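Local coordinates for protein thiosulfate reductase (Thermus thermophilus, PDB 2VPZ) that probably reduces inorganic sulfur compounds such as thiosulfate or polysulfide, using a molybdenum centre carried by two molybdopterin guanine dinucleotides and a [4Fe-4S] cluster, at residues Asp514-Pro517 against Gly518-Ala522; Pro536-Thr539 against Ile540-Leu544. All blocks are in the same frame, centred on the assembly; numbering follows the deposited sequence.

Interaction 1 of 2, residues Asp514-Pro517 against Gly518-Ala522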
loop_
_atom_site.group_PDB
_atom_site.type_symbol
_atom_site.label_atom_id
_atom_site.label_comp_id
_atom_site.label_asym_id
_atom_site.label_seq_id
_atom_site.Cartn_x
_atom_site.Cartn_y
_atom_site.Cartn_z
ATOM N N ASP A 514 50.290 -29.090 -6.001
ATOM C CA ASP A 514 50.514 -30.414 -6.552
ATOM C C ASP A 514 49.193 -31.112 -6.837
ATOM O O ASP A 514 48.951 -32.259 -6.455
ATOM C CB ASP A 514 51.383 -31.290 -5.649
ATOM C CG ASP A 514 52.244 -32.239 -6.441
ATOM O OD1 ASP A 514 52.341 -31.975 -7.663
ATOM O OD2 ASP A 514 52.806 -33.211 -5.896
ATOM N N THR A 515 48.337 -30.427 -7.575
ATOM C CA THR A 515 47.007 -30.935 -7.868
ATOM C C THR A 515 46.827 -31.643 -9.239
ATOM O O THR A 515 47.402 -31.211 -10.240
ATOM C CB THR A 515 45.994 -29.734 -7.605
ATOM O OG1 THR A 515 45.556 -29.751 -6.238
ATOM C CG2 THR A 515 44.844 -29.787 -8.542
ATOM N N LYS A 516 46.060 -32.752 -9.262
ATOM C CA LYS A 516 45.813 -33.602 -10.468
ATOM C C LYS A 516 44.329 -33.896 -10.771
ATOM O O LYS A 516 43.550 -34.095 -9.823
ATOM C CB LYS A 516 46.550 -34.966 -10.312
ATOM C CG LYS A 516 48.086 -34.926 -10.369
ATOM C CD LYS A 516 48.596 -34.898 -11.814
ATOM C CE LYS A 516 49.780 -33.943 -12.017
ATOM N NZ LYS A 516 50.785 -34.028 -10.908
ATOM N N PRO A 517 43.914 -33.912 -12.072
ATOM C CA PRO A 517 42.513 -34.199 -12.462
ATOM C C PRO A 517 42.143 -35.686 -12.177
ATOM O O PRO A 517 43.030 -36.547 -12.144
ATOM C CB PRO A 517 42.449 -33.863 -13.957
ATOM C CG PRO A 517 43.893 -33.798 -14.435
ATOM C CD PRO A 517 44.734 -33.466 -13.209
ATOM N N GLY A 518 40.865 -35.999 -11.974
ATOM C CA GLY A 518 40.451 -37.379 -11.722
ATOM C C GLY A 518 40.632 -38.358 -12.880
ATOM O O GLY A 518 40.854 -39.561 -12.656
ATOM N N TRP A 519 40.528 -37.894 -14.123
ATOM C CA TRP A 519 40.728 -38.776 -15.285
ATOM C C TRP A 519 42.177 -39.311 -15.239
ATOM O O TRP A 519 42.428 -40.500 -15.486
ATOM C CB TRP A 519 40.466 -38.068 -16.653
ATOM C CG TRP A 519 41.431 -36.925 -17.044
ATOM C CD1 TRP A 519 41.186 -35.571 -16.973
ATOM C CD2 TRP A 519 42.787 -37.046 -17.567
ATOM N NE1 TRP A 519 42.288 -34.866 -17.411
ATOM C CE2 TRP A 519 43.281 -35.736 -17.775
ATOM C CE3 TRP A 519 43.626 -38.137 -17.882
ATOM C CZ2 TRP A 519 44.590 -35.477 -18.283
ATOM C CZ3 TRP A 519 44.937 -37.884 -18.396
ATOM C CH2 TRP A 519 45.390 -36.561 -18.585
ATOM N N TRP A 520 43.116 -38.428 -14.877
ATOM C CA TRP A 520 44.553 -38.731 -14.751
ATOM C C TRP A 520 44.860 -39.677 -13.570
ATOM O O TRP A 520 45.668 -40.596 -13.708
ATOM C CB TRP A 520 45.386 -37.443 -14.600
ATOM C CG TRP A 520 46.930 -37.635 -14.625
ATOM C CD1 TRP A 520 47.752 -37.553 -15.726
ATOM C CD2 TRP A 520 47.804 -37.940 -13.508
ATOM N NE1 TRP A 520 49.060 -37.782 -15.360
ATOM C CE2 TRP A 520 49.125 -38.019 -14.013
ATOM C CE3 TRP A 520 47.593 -38.147 -12.130
ATOM C CZ2 TRP A 520 50.246 -38.305 -13.185
ATOM C CZ3 TRP A 520 48.713 -38.431 -11.294
ATOM C CH2 TRP A 520 50.022 -38.502 -11.840
ATOM N N ILE A 521 44.228 -39.440 -12.422
ATOM C CA ILE A 521 44.411 -40.283 -11.229
ATOM C C ILE A 521 43.897 -41.734 -11.513
ATOM O O ILE A 521 44.564 -42.712 -11.149
ATOM C CB ILE A 521 43.685 -39.655 -9.946
ATOM C CG1 ILE A 521 44.405 -38.383 -9.471
ATOM C CG2 ILE A 521 43.609 -40.687 -8.802
ATOM C CD1 ILE A 521 43.581 -37.467 -8.528
ATOM N N ALA A 522 42.753 -41.857 -12.185
ATOM C CA ALA A 522 42.149 -43.152 -12.555
ATOM C C ALA A 522 43.066 -43.937 -13.541
ATOM O O ALA A 522 43.453 -45.091 -13.275
ATOM C CB ALA A 522 40.714 -42.947 -13.167
#
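The extended loop ending at P517 turns directly into a helix, and the P517 carbonyl takes the N-H of I521 at 3.1 Å between O and N, in the carbonyl plane with an N-H...O angle of 157°. P517 thus holds the N-cap position, where proline costs nothing because the helix makes no use of the N-H there. G518 follows, buried, its N weakly hydrogen-bonded to E482. The P517 ring lies alongside the W519 indole, both pointing the same way, with CG of P517 3.5 Å from NE1 of W519; the same CG also rests on CB of W520, 3.9 Å away. This is the start of helix 518-528 in the molybdopterin oxidoreductase region, and K516 is hydrogen-bonded through its backbone to A483, in the loop that follows strand 479-481, the outermost strand of the parallel sheet within this chain. The long side chain of K516 bends across one face of W520. Its CD sits 3.5 Å from the centroid of the six-membered ring of W520, a CH-pi contact only 13° off the normal, and NZ lies over the same ring at 4.9 Å from that centroid as a cation-pi partner. Lysine suits the place by offering both methylenes and a charge to one indole. W520 presents that face because its CG is anti to its own N (chi1 -173°), which swings the ring back toward the loop. I521 instead turns its CD1 to the K516 carbonyl, 3.6 Å from that O, while the buried side chain packs on W117, F152 and L480.

Interaction 2 of 2, residues Pro536-Thr539 against Ile540-Leu544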
loop_
_atom_site.group_PDB
_atom_site.type_symbol
_atom_site.label_atom_id
_atom_site.label_comp_id
_atom_site.label_asym_id
_atom_site.label_seq_id
_atom_site.Cartn_x
_atom_site.Cartn_y
_atom_site.Cartn_z
ATOM N N PRO A 536 43.876 -47.011 -22.732
ATOM C CA PRO A 536 44.872 -46.921 -23.799
ATOM C C PRO A 536 45.269 -45.489 -24.205
ATOM O O PRO A 536 46.454 -45.155 -24.226
ATOM C CB PRO A 536 44.237 -47.712 -24.928
ATOM C CG PRO A 536 42.827 -47.248 -24.851
ATOM C CD PRO A 536 42.549 -47.228 -23.315
ATOM N N TRP A 537 44.279 -44.666 -24.543
ATOM C CA TRP A 537 44.490 -43.235 -24.913
ATOM C C TRP A 537 45.527 -42.567 -23.977
ATOM O O TRP A 537 45.445 -42.750 -22.764
ATOM C CB TRP A 537 43.170 -42.419 -24.850
ATOM C CG TRP A 537 42.300 -42.729 -23.637
ATOM C CD1 TRP A 537 41.384 -43.736 -23.528
ATOM C CD2 TRP A 537 42.280 -42.045 -22.355
ATOM N NE1 TRP A 537 40.806 -43.725 -22.287
ATOM C CE2 TRP A 537 41.330 -42.705 -21.545
ATOM C CE3 TRP A 537 42.970 -40.940 -21.817
ATOM C CZ2 TRP A 537 41.044 -42.303 -20.213
ATOM C CZ3 TRP A 537 42.691 -40.530 -20.483
ATOM C CH2 TRP A 537 41.736 -41.218 -19.709
ATOM N N LYS A 538 46.480 -41.795 -24.515
ATOM C CA LYS A 538 47.536 -41.126 -23.707
ATOM C C LYS A 538 47.155 -39.776 -23.116
ATOM O O LYS A 538 47.929 -39.153 -22.393
ATOM C CB LYS A 538 48.825 -40.914 -24.509
ATOM C CG LYS A 538 49.997 -41.797 -24.103
ATOM C CD LYS A 538 50.224 -42.901 -25.142
ATOM C CE LYS A 538 48.973 -43.767 -25.356
ATOM N NZ LYS A 538 49.211 -45.203 -24.981
ATOM N N THR A 539 45.970 -39.299 -23.442
ATOM C CA THR A 539 45.576 -38.015 -22.922
ATOM C C THR A 539 44.039 -37.770 -23.045
ATOM O O THR A 539 43.397 -38.380 -23.906
ATOM C CB THR A 539 46.465 -36.902 -23.640
ATOM O OG1 THR A 539 47.261 -36.211 -22.677
ATOM C CG2 THR A 539 45.616 -35.928 -24.439
ATOM N N ILE A 540 43.443 -36.958 -22.170
ATOM C CA ILE A 540 41.992 -36.683 -22.229
ATOM C C ILE A 540 41.527 -35.979 -23.538
ATOM O O ILE A 540 40.421 -36.261 -24.002
ATOM C CB ILE A 540 41.442 -35.853 -20.975
ATOM C CG1 ILE A 540 42.536 -35.003 -20.377
ATOM C CG2 ILE A 540 40.772 -36.785 -19.942
ATOM C CD1 ILE A 540 42.816 -33.680 -21.065
ATOM N N GLU A 541 42.322 -35.105 -24.145
ATOM C CA GLU A 541 41.898 -34.462 -25.410
ATOM C C GLU A 541 41.914 -35.481 -26.566
ATOM O O GLU A 541 41.200 -35.330 -27.562
ATOM C CB GLU A 541 42.715 -33.183 -25.785
ATOM C CG GLU A 541 44.201 -33.180 -25.487
ATOM C CD GLU A 541 44.551 -32.363 -24.233
ATOM O OE1 GLU A 541 44.195 -31.161 -24.206
ATOM O OE2 GLU A 541 45.163 -32.925 -23.290
ATOM N N GLU A 542 42.714 -36.537 -26.404
ATOM C CA GLU A 542 42.834 -37.636 -27.377
ATOM C C GLU A 542 41.477 -38.381 -27.363
ATOM O O GLU A 542 40.852 -38.679 -28.408
ATOM C CB GLU A 542 43.952 -38.586 -26.932
ATOM C CG GLU A 542 45.004 -38.961 -27.964
ATOM C CD GLU A 542 45.519 -40.387 -27.746
ATOM O OE1 GLU A 542 44.920 -41.320 -28.323
ATOM O OE2 GLU A 542 46.478 -40.554 -26.959
ATOM N N TYR A 543 41.043 -38.643 -26.134
ATOM C CA TYR A 543 39.803 -39.298 -25.742
ATOM C C TYR A 543 38.562 -38.480 -26.232
ATOM O O TYR A 543 37.623 -39.052 -26.809
ATOM C CB TYR A 543 39.777 -39.450 -24.204
ATOM C CG TYR A 543 38.548 -40.142 -23.607
ATOM C CD1 TYR A 543 38.541 -41.524 -23.369
ATOM C CD2 TYR A 543 37.381 -39.420 -23.320
ATOM C CE1 TYR A 543 37.395 -42.173 -22.866
ATOM C CE2 TYR A 543 36.226 -40.048 -22.818
ATOM C CZ TYR A 543 36.236 -41.426 -22.594
ATOM O OH TYR A 543 35.102 -42.050 -22.110
ATOM N N LEU A 544 38.582 -37.164 -26.011
ATOM C CA LEU A 544 37.508 -36.248 -26.393
ATOM C C LEU A 544 37.414 -36.061 -27.944
ATOM O O LEU A 544 36.317 -35.858 -28.476
ATOM C CB LEU A 544 37.642 -34.892 -25.614
ATOM C CG LEU A 544 37.788 -34.881 -24.061
ATOM C CD1 LEU A 544 38.238 -33.499 -23.527
ATOM C CD2 LEU A 544 36.469 -35.317 -23.379
#
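W537 turns one face of its indole to Y543 at the start of the helix, and the edge of the Y543 ring points into that face: the five-membered ring of W537 and the Y543 ring form a T-shaped pair with centroids 4.8 Å apart and planes at 63°. Y543 CD1 does the touching, 3.3 Å from W537 NE1. A chi1 of -179° sends the Y543 ring toward the preceding loop, where Y374 meets both rings, while its hydroxyl is hydrogen-bonded to D491. Farther round the indole, CZ3 of W537 meets CG2 of I540 at 4.2 Å. An alanine in place of W537 would remove the face that receives the Y543 edge, and would probably open a gap between Y543, I540 and the neighbouring W519. K538 follows, its backbone N giving a hydrogen bond of 2.7 Å to OE2 of E542, which it meets from above the carboxylate plane. Its own NZ curls back to the P536 carbonyl, 2.9 Å from that O. T539, the N-cap, lends no side-chain cap; its carbonyl O receives the N-H of Y543 at 3.3 Å and, weakly, that of E542, while its methyl CG2 lies across CG of E541. Glutamate suits position 542, in the first turn, because its carboxylate takes up a loop N-H where the helix dipole, and slightly the K538 ammonium, near but not in contact, would be expected to favour its negative charge.

Followed from the N terminus, the chain runs after strand 501-503 through a loop to 514-522, where interaction 1 closes the turn that starts helix 518-528. The loop after that helix ends in 536-539, where interaction 2 closes the turn opening helix 540-551. The two lie in series, neither nested nor crossed, with centres about 14 Å apart, and each folds one loop back on its own helix start. They meet through aromatic packing: CE3 of W519 lies 3.7 Å from CZ3 of W537. R523, farther along helix 518-528, is hydrogen-bonded to the W537 carbonyl, tying the second loop to the first helix, while helices 117-134 and 149-160 pack on interaction 1.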